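Local structure of Two-component system sensor histidine kinase (Bacteroides thetaiotaomicron, 3OTT) at residues Ile394-Tyr399 with Gln403-Asn408; His447-Met450 with Gln456-Ala459; Gly83-Asn88 with Tyr94-Thr99. The protein is probably the sensor of a hybrid two-component system, its beta-propeller extracellular part apparently detecting saccharides and the whole protein probably acting as a histidine kinase. All coordinates share one frame; numbering follows the deposited sequence.

All three contacts lie in beta-propeller parts of the extracellular region, and along the chain they come in the order interaction 3, interaction 1, interaction 2. Interactions 1 and 2 have centres about 13 Å apart. Strand 403-410 of interaction 1 runs parallel beside strand 457-463 of interaction 2. They touch through a probable hydrogen bond, Asn408 O to Tyr457 N (2.7 Å), and Leu449 and Met450 of helix 446-451 pack on Tyr407. Interaction 3 is in the sheet of strands 67-71, 75-79, 84-88 and 93-94. Its centre is about 58 Å from that of interaction 1 and about 71 Å from that of interaction 2. Interactions 1 and 3 each join the third strand of a blade to the fourth or the chain that follows it, in distant blades.

Interaction 1. Residues Ile394-Tyr399 with Gln403-Asn408; sequences INRYDY and QFIHYN
Residues Ile394-Tyr399 and Gln403-Asn408 form an antiparallel beta hairpin, its strand axes 4.4 Å apart at closest approach. Arg396 and Ile405 are a hydrogen-bonded pair: Arg396 N donates to Ile405 O (2.9 Å) and Ile405 N to Arg396 O. Near the turn, Asp398 N donates to Gln403 O at 2.8 Å. The hairpin supplies two neighbouring strands of a propeller blade. On one face Tyr397 sets CD1 over the Phe404 ring, 3.4 Å from Phe404 CZ and toward the ring's rim. The two rings are oblique, with planes at 48°. Phe404 CG lies anti to its carbonyl carbon (chi1 -71°), which places the ring against Tyr397 CD1. The Tyr397 hydroxyl is bonded to Tyr361. Further along this face, Asn395 OD1 lies 3.2 Å from His406 CA, at the edge of the His406 ring, while Asn395 ND2 bonds Ser371. On the other face the Arg396 chain bends at chi3 (72°) and brings NE to Tyr407 OH at 2.9 Å. The hydroxyl is tilted from the guanidinium plane. Ile405 CD1 lies over one guanidinium face, 4.0 Å from Arg396 NH2. A water joins Arg396 NH2 to Tyr407 OH, and Gln385 takes NH1. The guanidinium is therefore held by bonds from three of its nitrogens, and its charge is likely to polarise the Tyr407 hydroxyl that both NE and the water address.

Interaction 2. Residues His447-Met450 with Gln456-Ala459; sequences HKLM and QYIA
In this propeller blade a short helix, 446-451, lies in the connection from the third strand, 441-445, to the fourth, 457-463, and packs on that fourth strand. Lys448 and Leu449 of the helix meet Tyr457 of the strand, and no hydrogen bond crosses between the two segments. The contact is small, burying 166 Å² in all, and rests on one aromatic ring. The CB of Tyr457 points toward the helix, and CG is anti to the backbone N (chi1 -168°). Leu449 CA sits over one face of the ring, offset toward the rim. This is a CH-pi contact, with Leu449 CA 4.3 Å from the centroid of the Tyr457 ring and 20° off the ring normal. The Leu449 side chain crosses that of Tyr457 obliquely, and its CD1 branch reaches the base of the ring, 3.7 Å from Tyr457 CG. Leu449 also packs on Tyr407, Ile409 and Val444, so it joins the helix to the neighbouring strands as well. At the far end of the ring, the Tyr457 hydroxyl is bonded to Glu460. With an alanine here in place of Tyr457, the helix would probably lose the ring face that meets Leu449, and Glu460 its hydroxyl partner. The Lys448 side chain crosses that of Tyr457 at about a right angle, touching it at the hydroxyl, with Lys448 CB 3.3 Å from Tyr457 OH.

Interaction 3. Residues Gly83-Asn88 with Tyr94-Thr99; sequences GILVYN and YEQPET
The outer edge of a four-stranded propeller blade is built here by strand 84-88 and residues Tyr94-Thr99, which start as the short last strand and then turn off into a loop. Tyr87 and Tyr94 are an antiparallel non-hydrogen-bonded pair, and just beside them Glu95 N donates to Val86 O (3.0 Å). The Tyr94 ring is the main bump. It fills the hollow between Leu85 and Tyr87, with Tyr94 CE1 3.7 Å from Leu85 CG. Tyr87 CD1 comes down over the centre of one face of Tyr94, 3.6 Å from Tyr94 CZ, and the ring planes stand at 50°. Tyr94 CG is anti to the carbonyl carbon (chi1 -73°), which sets the ring between Leu85 and Tyr87. Its hydroxyl goes on to bond His54 O, while that of Tyr87 bonds Asp92. On the other side of the strand Val86 is the bump. Val86 CG2 rests against Pro97 CD at 3.9 Å, and Tyr75 and Tyr77 pack against the same valine. Gln96, bent at chi2, folds back on the strand. Its side-chain amide stands in for a backbone peptide, with OE1 accepting from Val86 N (2.8 Å) and NE2 donating to Ile84 O. At the far end, Asn88 OD1 accepts from Arg90 N. Asn88 ND2 donates to Glu95 OE1 at 3.2 Å, arriving from above the carboxylate plane, and the amide and carboxylate planes are 89° apart.

Interaction 1. Residues Ile394-Tyr399 with Gln403-Asn408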
ATOM      1  N   ILE B 394       6.559  22.914 -19.956  1.00 19.95           N
ATOM      2  CA  ILE B 394       7.658  22.975 -19.041  1.00 20.00           C
ATOM      3  C   ILE B 394       7.243  23.593 -17.707  1.00 20.28           C
ATOM      4  O   ILE B 394       6.371  24.439 -17.642  1.00 21.26           O
ATOM      5  CB  ILE B 394       8.851  23.735 -19.647  1.00 20.92           C
ATOM      6  CG1 ILE B 394       8.493  25.169 -20.069  1.00 22.00           C
ATOM      7  CG2 ILE B 394       9.315  23.036 -20.871  1.00 20.71           C
ATOM      8  CD1 ILE B 394       9.752  26.095 -20.096  1.00 27.63           C
ATOM      9  N   ASN B 395       7.861  23.141 -16.635  1.00 20.19           N
ATOM     10  CA  ASN B 395       7.604  23.722 -15.331  1.00 19.80           C
ATOM     11  C   ASN B 395       8.902  24.048 -14.603  1.00 19.48           C
ATOM     12  O   ASN B 395       9.927  23.391 -14.827  1.00 18.78           O
ATOM     13  CB  ASN B 395       6.838  22.734 -14.481  1.00 20.01           C
ATOM     14  CG  ASN B 395       5.455  22.415 -15.023  1.00 20.02           C
ATOM     15  OD1 ASN B 395       4.500  23.027 -14.627  1.00 23.85           O
ATOM     16  ND2 ASN B 395       5.351  21.410 -15.881  1.00 23.44           N
ATOM     17  N   ARG B 396       8.830  25.034 -13.698  1.00 18.19           N
ATOM     18  CA  ARG B 396       9.928  25.398 -12.848  1.00 17.34           C
ATOM     19  C   ARG B 396       9.543  25.147 -11.384  1.00 17.27           C
ATOM     20  O   ARG B 396       8.450  25.520 -10.979  1.00 17.02           O
ATOM     21  CB  ARG B 396      10.245  26.888 -13.040  1.00 18.25           C
ATOM     22  CG  ARG B 396      11.294  27.463 -12.057  1.00 18.30           C
ATOM     23  CD  ARG B 396      11.762  28.923 -12.394  1.00 19.42           C
ATOM     24  NE  ARG B 396      10.726  29.912 -12.099  1.00 24.83           N
ATOM     25  CZ  ARG B 396      10.366  30.286 -10.861  1.00 27.36           C
ATOM     26  NH1 ARG B 396      10.966  29.776  -9.798  1.00 26.52           N
ATOM     27  NH2 ARG B 396       9.396  31.161 -10.685  1.00 27.89           N
ATOM     28  N   TYR B 397      10.434  24.564 -10.590  1.00 15.77           N
ATOM     29  CA  TYR B 397      10.106  24.346  -9.179  1.00 17.22           C
ATOM     30  C   TYR B 397      10.331  25.579  -8.341  1.00 19.31           C
ATOM     31  O   TYR B 397      11.345  26.235  -8.493  1.00 19.48           O
ATOM     32  CB  TYR B 397      10.953  23.257  -8.569  1.00 15.63           C
ATOM     33  CG  TYR B 397      10.419  22.658  -7.276  1.00 17.65           C
ATOM     34  CD1 TYR B 397       9.108  22.091  -7.205  1.00 14.97           C
ATOM     35  CD2 TYR B 397      11.239  22.585  -6.134  1.00 15.31           C
ATOM     36  CE1 TYR B 397       8.663  21.496  -6.054  1.00 14.63           C
ATOM     37  CE2 TYR B 397      10.799  21.995  -4.983  1.00 14.61           C
ATOM     38  CZ  TYR B 397       9.509  21.455  -4.928  1.00 17.55           C
ATOM     39  OH  TYR B 397       9.070  20.861  -3.750  1.00 14.77           O
ATOM     40  N   ASP B 398       9.392  25.853  -7.447  1.00 21.06           N
ATOM     41  CA  ASP B 398       9.597  26.787  -6.359  1.00 23.69           C
ATOM     42  C   ASP B 398       9.855  26.022  -5.037  1.00 24.32           C
ATOM     43  O   ASP B 398       8.931  25.600  -4.360  1.00 25.92           O
ATOM     44  CB  ASP B 398       8.368  27.668  -6.229  1.00 23.45           C
ATOM     45  CG  ASP B 398       8.601  28.866  -5.327  1.00 28.97           C
ATOM     46  OD1 ASP B 398       9.231  28.713  -4.233  1.00 27.16           O
ATOM     47  OD2 ASP B 398       8.116  29.955  -5.722  1.00 30.19           O
ATOM     48  N   TYR B 399      11.119  25.824  -4.681  1.00 25.09           N
ATOM     49  CA  TYR B 399      11.505  25.274  -3.379  1.00 25.78           C
ATOM     50  C   TYR B 399      10.812  25.849  -2.140  1.00 26.62           C
ATOM     51  O   TYR B 399      10.629  25.147  -1.167  1.00 27.63           O
ATOM     52  CB  TYR B 399      13.015  25.435  -3.213  1.00 26.93           C
ATOM     53  CG  TYR B 399      13.769  24.497  -4.112  1.00 25.68           C
ATOM     54  CD1 TYR B 399      13.950  23.141  -3.751  1.00 23.32           C
ATOM     55  CD2 TYR B 399      14.275  24.939  -5.344  1.00 26.46           C
ATOM     56  CE1 TYR B 399      14.633  22.244  -4.595  1.00 20.92           C
ATOM     57  CE2 TYR B 399      14.974  24.040  -6.209  1.00 24.57           C
ATOM     58  CZ  TYR B 399      15.134  22.707  -5.802  1.00 22.12           C
ATOM     59  OH  TYR B 399      15.795  21.845  -6.613  1.00 25.58           O
ATOM     60  N   GLN B 403       5.925  23.899  -4.880  1.00 23.95           N
ATOM     61  CA  GLN B 403       4.985  23.816  -5.982  1.00 23.61           C
ATOM     62  C   GLN B 403       5.721  24.120  -7.296  1.00 22.76           C
ATOM     63  O   GLN B 403       6.711  24.913  -7.310  1.00 23.17           O
ATOM     64  CB  GLN B 403       3.772  24.758  -5.797  1.00 23.72           C
ATOM     65  CG  GLN B 403       2.861  24.490  -4.570  1.00 25.37           C
ATOM     66  CD  GLN B 403       2.172  23.111  -4.591  1.00 28.55           C
ATOM     67  OE1 GLN B 403       1.863  22.555  -5.651  1.00 31.59           O
ATOM     68  NE2 GLN B 403       1.950  22.560  -3.434  1.00 24.34           N
ATOM     69  N   PHE B 404       5.274  23.466  -8.373  1.00 20.23           N
ATOM     70  CA  PHE B 404       5.692  23.843  -9.752  1.00 20.10           C
ATOM     71  C   PHE B 404       4.938  25.027 -10.319  1.00 20.62           C
ATOM     72  O   PHE B 404       3.776  25.243  -9.990  1.00 22.50           O
ATOM     73  CB  PHE B 404       5.614  22.643 -10.721  1.00 18.07           C
ATOM     74  CG  PHE B 404       6.689  21.642 -10.444  1.00 16.99           C
ATOM     75  CD1 PHE B 404       7.982  21.815 -10.986  1.00 16.06           C
ATOM     76  CD2 PHE B 404       6.475  20.636  -9.545  1.00 11.31           C
ATOM     77  CE1 PHE B 404       8.975  20.946 -10.669  1.00 13.64           C
ATOM     78  CE2 PHE B 404       7.483  19.760  -9.214  1.00 11.10           C
ATOM     79  CZ  PHE B 404       8.721  19.908  -9.762  1.00 12.25           C
ATOM     80  N   ILE B 405       5.633  25.805 -11.145  1.00 20.01           N
ATOM     81  CA  ILE B 405       5.056  26.934 -11.876  1.00 19.99           C
ATOM     82  C   ILE B 405       5.076  26.504 -13.336  1.00 18.67           C
ATOM     83  O   ILE B 405       6.133  26.141 -13.859  1.00 17.95           O
ATOM     84  CB  ILE B 405       5.911  28.231 -11.740  1.00 20.51           C
ATOM     85  CG1 ILE B 405       5.741  28.861 -10.375  1.00 25.67           C
ATOM     86  CG2 ILE B 405       5.528  29.283 -12.816  1.00 19.14           C
ATOM     87  CD1 ILE B 405       6.763  28.478  -9.412  1.00 31.03           C
ATOM     88  N   HIS B 406       3.917  26.578 -13.982  1.00 18.71           N
ATOM     89  CA  HIS B 406       3.713  26.101 -15.317  1.00 18.53           C
ATOM     90  C   HIS B 406       3.836  27.287 -16.269  1.00 18.83           C
ATOM     91  O   HIS B 406       3.454  28.420 -15.900  1.00 17.91           O
ATOM     92  CB  HIS B 406       2.302  25.522 -15.387  1.00 20.01           C
ATOM     93  CG  HIS B 406       1.911  25.036 -16.753  1.00 20.71           C
ATOM     94  ND1 HIS B 406       1.135  25.782 -17.610  1.00 23.39           N
ATOM     95  CD2 HIS B 406       2.187  23.882 -17.407  1.00 18.30           C
ATOM     96  CE1 HIS B 406       0.937  25.105 -18.736  1.00 21.37           C
ATOM     97  NE2 HIS B 406       1.555  23.946 -18.632  1.00 20.36           N
ATOM     98  N   TYR B 407       4.376  27.018 -17.458  1.00 17.67           N
ATOM     99  CA  TYR B 407       4.513  28.000 -18.534  1.00 18.80           C
ATOM    100  C   TYR B 407       3.997  27.489 -19.885  1.00 18.65           C
ATOM    101  O   TYR B 407       4.273  26.345 -20.289  1.00 18.14           O
ATOM    102  CB  TYR B 407       6.006  28.408 -18.738  1.00 18.40           C
ATOM    103  CG  TYR B 407       6.707  28.907 -17.508  1.00 18.95           C
ATOM    104  CD1 TYR B 407       6.604  30.252 -17.113  1.00 20.25           C
ATOM    105  CD2 TYR B 407       7.459  28.041 -16.719  1.00 16.79           C
ATOM    106  CE1 TYR B 407       7.228  30.720 -15.982  1.00 16.89           C
ATOM    107  CE2 TYR B 407       8.123  28.506 -15.582  1.00 20.01           C
ATOM    108  CZ  TYR B 407       8.007  29.853 -15.223  1.00 20.39           C
ATOM    109  OH  TYR B 407       8.632  30.295 -14.070  1.00 22.05           O
ATOM    110  N   ASN B 408       3.316  28.359 -20.601  1.00 19.81           N
ATOM    111  CA  ASN B 408       2.859  28.133 -21.980  1.00 21.36           C
ATOM    112  C   ASN B 408       3.724  29.004 -22.956  1.00 20.83           C
ATOM    113  O   ASN B 408       3.695  30.253 -22.858  1.00 21.81           O
ATOM    114  CB  ASN B 408       1.404  28.633 -22.153  1.00 22.41           C
ATOM    115  CG  ASN B 408       0.380  27.885 -21.299  1.00 29.13           C
ATOM    116  OD1 ASN B 408       0.253  26.639 -21.382  1.00 32.54           O
ATOM    117  ND2 ASN B 408      -0.404  28.663 -20.491  1.00 30.26           N
TER
HETATM  118  O   HOH W   1       7.716  32.484 -12.885  1.00 11.53           O

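Interaction 2. Residues His447-Met450 with Gln456-Ala459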
ATOM      1  N   HIS B 447      15.120  34.797 -17.886  1.00 23.98           N
ATOM      2  CA  HIS B 447      14.570  35.796 -16.923  1.00 26.26           C
ATOM      3  C   HIS B 447      13.267  36.432 -17.350  1.00 26.46           C
ATOM      4  O   HIS B 447      12.378  36.593 -16.529  1.00 26.29           O
ATOM      5  CB  HIS B 447      15.604  36.831 -16.464  1.00 27.47           C
ATOM      6  CG  HIS B 447      16.683  36.211 -15.619  1.00 33.78           C
ATOM      7  ND1 HIS B 447      17.977  36.691 -15.560  1.00 38.56           N
ATOM      8  CD2 HIS B 447      16.656  35.110 -14.823  1.00 35.43           C
ATOM      9  CE1 HIS B 447      18.694  35.924 -14.750  1.00 40.46           C
ATOM     10  NE2 HIS B 447      17.915  34.953 -14.294  1.00 38.35           N
ATOM     11  N   LYS B 448      13.123  36.761 -18.634  1.00 26.72           N
ATOM     12  CA  LYS B 448      11.846  37.268 -19.096  1.00 27.28           C
ATOM     13  C   LYS B 448      10.746  36.199 -18.981  1.00 25.38           C
ATOM     14  O   LYS B 448       9.641  36.464 -18.544  1.00 24.54           O
ATOM     15  CB  LYS B 448      11.977  37.890 -20.507  1.00 28.84           C
ATOM     16  CG  LYS B 448      12.289  39.353 -20.421  1.00 32.95           C
ATOM     17  CD  LYS B 448      13.000  39.913 -21.631  1.00 40.62           C
ATOM     18  CE  LYS B 448      12.130  39.873 -22.894  1.00 43.50           C
ATOM     19  NZ  LYS B 448      12.462  41.085 -23.707  1.00 45.16           N
ATOM     20  N   LEU B 449      11.048  34.956 -19.300  1.00 24.29           N
ATOM     21  CA  LEU B 449      10.005  33.977 -19.084  1.00 23.10           C
ATOM     22  C   LEU B 449       9.601  33.944 -17.590  1.00 24.95           C
ATOM     23  O   LEU B 449       8.397  34.010 -17.269  1.00 24.72           O
ATOM     24  CB  LEU B 449      10.455  32.605 -19.565  1.00 21.76           C
ATOM     25  CG  LEU B 449       9.511  31.454 -19.308  1.00 20.10           C
ATOM     26  CD1 LEU B 449       8.281  31.588 -20.187  1.00 14.34           C
ATOM     27  CD2 LEU B 449      10.257  30.130 -19.507  1.00 16.09           C
ATOM     28  N   MET B 450      10.587  33.851 -16.688  1.00 25.48           N
ATOM     29  CA  MET B 450      10.309  33.766 -15.239  1.00 27.83           C
ATOM     30  C   MET B 450       9.496  34.940 -14.714  1.00 30.49           C
ATOM     31  O   MET B 450       8.650  34.788 -13.791  1.00 31.02           O
ATOM     32  CB  MET B 450      11.609  33.646 -14.441  1.00 27.72           C
ATOM     33  CG  MET B 450      12.191  32.256 -14.497  1.00 27.17           C
ATOM     34  SD  MET B 450      13.822  32.019 -13.790  1.00 32.19           S
ATOM     35  CE  MET B 450      13.692  32.676 -12.120  1.00 33.03           C
ATOM     36  N   GLN B 456       0.634  33.342 -21.897  1.00 33.22           N
ATOM     37  CA  GLN B 456       1.315  32.815 -23.055  1.00 29.65           C
ATOM     38  C   GLN B 456       2.672  33.572 -23.329  1.00 27.06           C
ATOM     39  O   GLN B 456       2.706  34.762 -23.585  1.00 27.62           O
ATOM     40  CB  GLN B 456       0.380  32.940 -24.245  1.00 31.45           C
ATOM     41  CG  GLN B 456       0.789  32.155 -25.487  1.00 33.68           C
ATOM     42  CD  GLN B 456      -0.245  32.285 -26.637  1.00 38.99           C
ATOM     43  OE1 GLN B 456      -0.527  33.389 -27.124  1.00 39.48           O
ATOM     44  NE2 GLN B 456      -0.778  31.153 -27.081  1.00 40.38           N
ATOM     45  N   TYR B 457       3.789  32.887 -23.337  1.00 23.49           N
ATOM     46  CA  TYR B 457       5.038  33.554 -23.666  1.00 21.47           C
ATOM     47  C   TYR B 457       5.444  33.414 -25.152  1.00 20.55           C
ATOM     48  O   TYR B 457       5.460  32.290 -25.697  1.00 17.88           O
ATOM     49  CB  TYR B 457       6.149  33.008 -22.794  1.00 19.53           C
ATOM     50  CG  TYR B 457       7.367  33.869 -22.888  1.00 24.97           C
ATOM     51  CD1 TYR B 457       7.422  35.089 -22.181  1.00 26.42           C
ATOM     52  CD2 TYR B 457       8.443  33.528 -23.716  1.00 23.37           C
ATOM     53  CE1 TYR B 457       8.509  35.895 -22.269  1.00 31.23           C
ATOM     54  CE2 TYR B 457       9.542  34.358 -23.813  1.00 27.91           C
ATOM     55  CZ  TYR B 457       9.562  35.540 -23.071  1.00 32.58           C
ATOM     56  OH  TYR B 457      10.622  36.426 -23.137  1.00 38.80           O
ATOM     57  N   ILE B 458       5.815  34.522 -25.795  1.00 18.73           N
ATOM     58  CA  ILE B 458       6.318  34.426 -27.161  1.00 18.09           C
ATOM     59  C   ILE B 458       7.862  34.297 -27.249  1.00 17.56           C
ATOM     60  O   ILE B 458       8.614  35.208 -26.861  1.00 17.85           O
ATOM     61  CB  ILE B 458       5.859  35.600 -28.073  1.00 19.02           C
ATOM     62  CG1 ILE B 458       4.380  35.995 -27.842  1.00 18.69           C
ATOM     63  CG2 ILE B 458       6.217  35.301 -29.535  1.00 17.34           C
ATOM     64  CD1 ILE B 458       3.295  35.043 -28.388  1.00 16.25           C
ATOM     65  N   ALA B 459       8.309  33.175 -27.789  1.00 16.09           N
ATOM     66  CA  ALA B 459       9.706  32.783 -27.800  1.00 16.35           C
ATOM     67  C   ALA B 459      10.478  33.697 -28.688  1.00 17.81           C
ATOM     68  O   ALA B 459      10.024  33.984 -29.771  1.00 17.77           O
ATOM     69  CB  ALA B 459       9.859  31.372 -28.344  1.00 14.65           C
TER

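Interaction 3. Residues Gly83-Asn88 with Tyr94-Thr99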
ATOM      1  N   GLY B  83       4.599 -23.512  29.072  1.00 22.31           N
ATOM      2  CA  GLY B  83       3.507 -22.803  28.468  1.00 21.15           C
ATOM      3  C   GLY B  83       4.039 -21.784  27.513  1.00 19.25           C
ATOM      4  O   GLY B  83       4.498 -22.103  26.405  1.00 18.42           O
ATOM      5  N   ILE B  84       3.945 -20.551  27.945  1.00 18.99           N
ATOM      6  CA  ILE B  84       4.377 -19.451  27.149  1.00 18.80           C
ATOM      7  C   ILE B  84       5.186 -18.539  27.996  1.00 18.82           C
ATOM      8  O   ILE B  84       4.745 -18.076  29.014  1.00 19.48           O
ATOM      9  CB  ILE B  84       3.202 -18.698  26.537  1.00 20.01           C
ATOM     10  CG1 ILE B  84       2.533 -19.597  25.502  1.00 16.07           C
ATOM     11  CG2 ILE B  84       3.672 -17.350  25.955  1.00 18.84           C
ATOM     12  CD1 ILE B  84       1.488 -18.943  24.709  1.00 23.37           C
ATOM     13  N   LEU B  85       6.394 -18.295  27.545  1.00 17.23           N
ATOM     14  CA  LEU B  85       7.292 -17.411  28.204  1.00 16.96           C
ATOM     15  C   LEU B  85       7.235 -16.094  27.439  1.00 16.91           C
ATOM     16  O   LEU B  85       7.377 -16.075  26.208  1.00 18.20           O
ATOM     17  CB  LEU B  85       8.658 -18.054  28.117  1.00 16.55           C
ATOM     18  CG  LEU B  85       9.772 -17.450  28.938  1.00 21.45           C
ATOM     19  CD1 LEU B  85       9.444 -17.458  30.477  1.00 17.03           C
ATOM     20  CD2 LEU B  85      11.060 -18.245  28.555  1.00 17.75           C
ATOM     21  N   VAL B  86       6.927 -15.005  28.137  1.00 16.18           N
ATOM     22  CA  VAL B  86       6.799 -13.720  27.513  1.00 15.57           C
ATOM     23  C   VAL B  86       7.989 -12.767  27.816  1.00 16.53           C
ATOM     24  O   VAL B  86       8.233 -12.383  28.979  1.00 19.42           O
ATOM     25  CB  VAL B  86       5.463 -13.080  27.873  1.00 14.99           C
ATOM     26  CG1 VAL B  86       5.380 -11.671  27.324  1.00 13.93           C
ATOM     27  CG2 VAL B  86       4.314 -13.946  27.334  1.00 11.93           C
ATOM     28  N   TYR B  87       8.691 -12.335  26.777  1.00 15.28           N
ATOM     29  CA  TYR B  87       9.862 -11.523  26.996  1.00 14.96           C
ATOM     30  C   TYR B  87       9.657 -10.134  26.399  1.00 14.71           C
ATOM     31  O   TYR B  87       9.378  -9.980  25.200  1.00 13.31           O
ATOM     32  CB  TYR B  87      11.125 -12.233  26.428  1.00 13.92           C
ATOM     33  CG  TYR B  87      12.408 -11.429  26.542  1.00 13.33           C
ATOM     34  CD1 TYR B  87      13.048 -11.234  27.800  1.00 18.43           C
ATOM     35  CD2 TYR B  87      12.991 -10.886  25.429  1.00 15.26           C
ATOM     36  CE1 TYR B  87      14.232 -10.480  27.912  1.00 16.16           C
ATOM     37  CE2 TYR B  87      14.207 -10.149  25.510  1.00 16.92           C
ATOM     38  CZ  TYR B  87      14.797  -9.958  26.748  1.00 17.55           C
ATOM     39  OH  TYR B  87      15.954  -9.249  26.805  1.00 21.42           O
ATOM     40  N   ASN B  88       9.746  -9.119  27.239  1.00 14.79           N
ATOM     41  CA  ASN B  88       9.693  -7.736  26.722  1.00 14.94           C
ATOM     42  C   ASN B  88      11.078  -7.334  26.237  1.00 14.15           C
ATOM     43  O   ASN B  88      11.930  -7.063  27.025  1.00 14.53           O
ATOM     44  CB  ASN B  88       9.124  -6.757  27.778  1.00 15.18           C
ATOM     45  CG  ASN B  88       8.979  -5.326  27.252  1.00 16.01           C
ATOM     46  OD1 ASN B  88       9.645  -4.940  26.300  1.00 15.94           O
ATOM     47  ND2 ASN B  88       8.101  -4.527  27.892  1.00 16.02           N
ATOM     48  N   TYR B  94      11.302 -10.284  31.628  1.00 17.01           N
ATOM     49  CA  TYR B  94      10.224 -11.269  31.446  1.00 20.11           C
ATOM     50  C   TYR B  94       8.996 -10.692  32.121  1.00 22.35           C
ATOM     51  O   TYR B  94       9.100 -10.210  33.226  1.00 23.16           O
ATOM     52  CB  TYR B  94      10.601 -12.660  32.027  1.00 18.13           C
ATOM     53  CG  TYR B  94      11.607 -13.310  31.127  1.00 15.51           C
ATOM     54  CD1 TYR B  94      11.192 -14.011  30.027  1.00 12.12           C
ATOM     55  CD2 TYR B  94      12.981 -13.133  31.322  1.00 10.72           C
ATOM     56  CE1 TYR B  94      12.111 -14.592  29.135  1.00 14.34           C
ATOM     57  CE2 TYR B  94      13.908 -13.682  30.448  1.00 14.68           C
ATOM     58  CZ  TYR B  94      13.463 -14.413  29.333  1.00 14.80           C
ATOM     59  OH  TYR B  94      14.337 -15.008  28.445  1.00 11.30           O
ATOM     60  N   GLU B  95       7.867 -10.685  31.422  1.00 24.56           N
ATOM     61  CA  GLU B  95       6.689  -9.983  31.874  1.00 28.51           C
ATOM     62  C   GLU B  95       5.523 -10.860  31.705  1.00 30.19           C
ATOM     63  O   GLU B  95       4.872 -10.719  30.668  1.00 31.19           O
ATOM     64  CB  GLU B  95       6.443  -8.702  31.020  1.00 28.64           C
ATOM     65  CG  GLU B  95       7.066  -7.459  31.709  1.00 33.27           C
ATOM     66  CD  GLU B  95       7.021  -6.163  30.896  1.00 38.62           C
ATOM     67  OE1 GLU B  95       6.177  -6.073  29.978  1.00 38.78           O
ATOM     68  OE2 GLU B  95       7.819  -5.219  31.219  1.00 39.45           O
ATOM     69  N   GLN B  96       5.247 -11.767  32.653  1.00 31.87           N
ATOM     70  CA  GLN B  96       4.086 -12.688  32.498  1.00 33.79           C
ATOM     71  C   GLN B  96       2.699 -12.067  32.686  1.00 34.26           C
ATOM     72  O   GLN B  96       2.387 -11.528  33.756  1.00 34.79           O
ATOM     73  CB  GLN B  96       4.121 -13.955  33.398  1.00 34.23           C
ATOM     74  CG  GLN B  96       5.125 -15.092  33.043  1.00 35.73           C
ATOM     75  CD  GLN B  96       5.074 -15.632  31.563  1.00 34.68           C
ATOM     76  OE1 GLN B  96       6.020 -15.391  30.768  1.00 36.06           O
ATOM     77  NE2 GLN B  96       4.011 -16.381  31.222  1.00 28.46           N
ATOM     78  N   PRO B  97       1.826 -12.259  31.678  1.00 34.73           N
ATOM     79  CA  PRO B  97       0.362 -12.090  31.768  1.00 35.23           C
ATOM     80  C   PRO B  97      -0.236 -12.807  32.978  1.00 36.22           C
ATOM     81  O   PRO B  97       0.349 -13.741  33.474  1.00 36.21           O
ATOM     82  CB  PRO B  97      -0.143 -12.783  30.486  1.00 35.80           C
ATOM     83  CG  PRO B  97       0.978 -12.676  29.499  1.00 33.94           C
ATOM     84  CD  PRO B  97       2.229 -12.859  30.384  1.00 34.25           C
ATOM     85  N   GLU B  98      -1.394 -12.370  33.464  1.00 37.87           N
ATOM     86  CA  GLU B  98      -2.039 -13.095  34.526  1.00 39.06           C
ATOM     87  C   GLU B  98      -2.565 -14.463  34.025  1.00 37.89           C
ATOM     88  O   GLU B  98      -2.827 -15.339  34.832  1.00 38.73           O
ATOM     89  CB  GLU B  98      -3.121 -12.249  35.246  1.00 40.78           C
ATOM     90  CG  GLU B  98      -2.622 -11.634  36.624  1.00 46.77           C
ATOM     91  CD  GLU B  98      -3.755 -11.181  37.634  1.00 54.61           C
ATOM     92  OE1 GLU B  98      -4.780 -10.546  37.236  1.00 57.42           O
ATOM     93  OE2 GLU B  98      -3.597 -11.452  38.858  1.00 57.02           O
ATOM     94  N   THR B  99      -2.656 -14.662  32.713  1.00 35.82           N
ATOM     95  CA  THR B  99      -3.296 -15.885  32.148  1.00 34.25           C
ATOM     96  C   THR B  99      -2.580 -17.213  32.403  1.00 33.10           C
ATOM     97  O   THR B  99      -1.372 -17.360  32.176  1.00 32.95           O
ATOM     98  CB  THR B  99      -3.505 -15.782  30.616  1.00 33.82           C
ATOM     99  OG1 THR B  99      -3.997 -14.482  30.282  1.00 31.68           O
ATOM    100  CG2 THR B  99      -4.489 -16.898  30.098  1.00 33.04           C
TER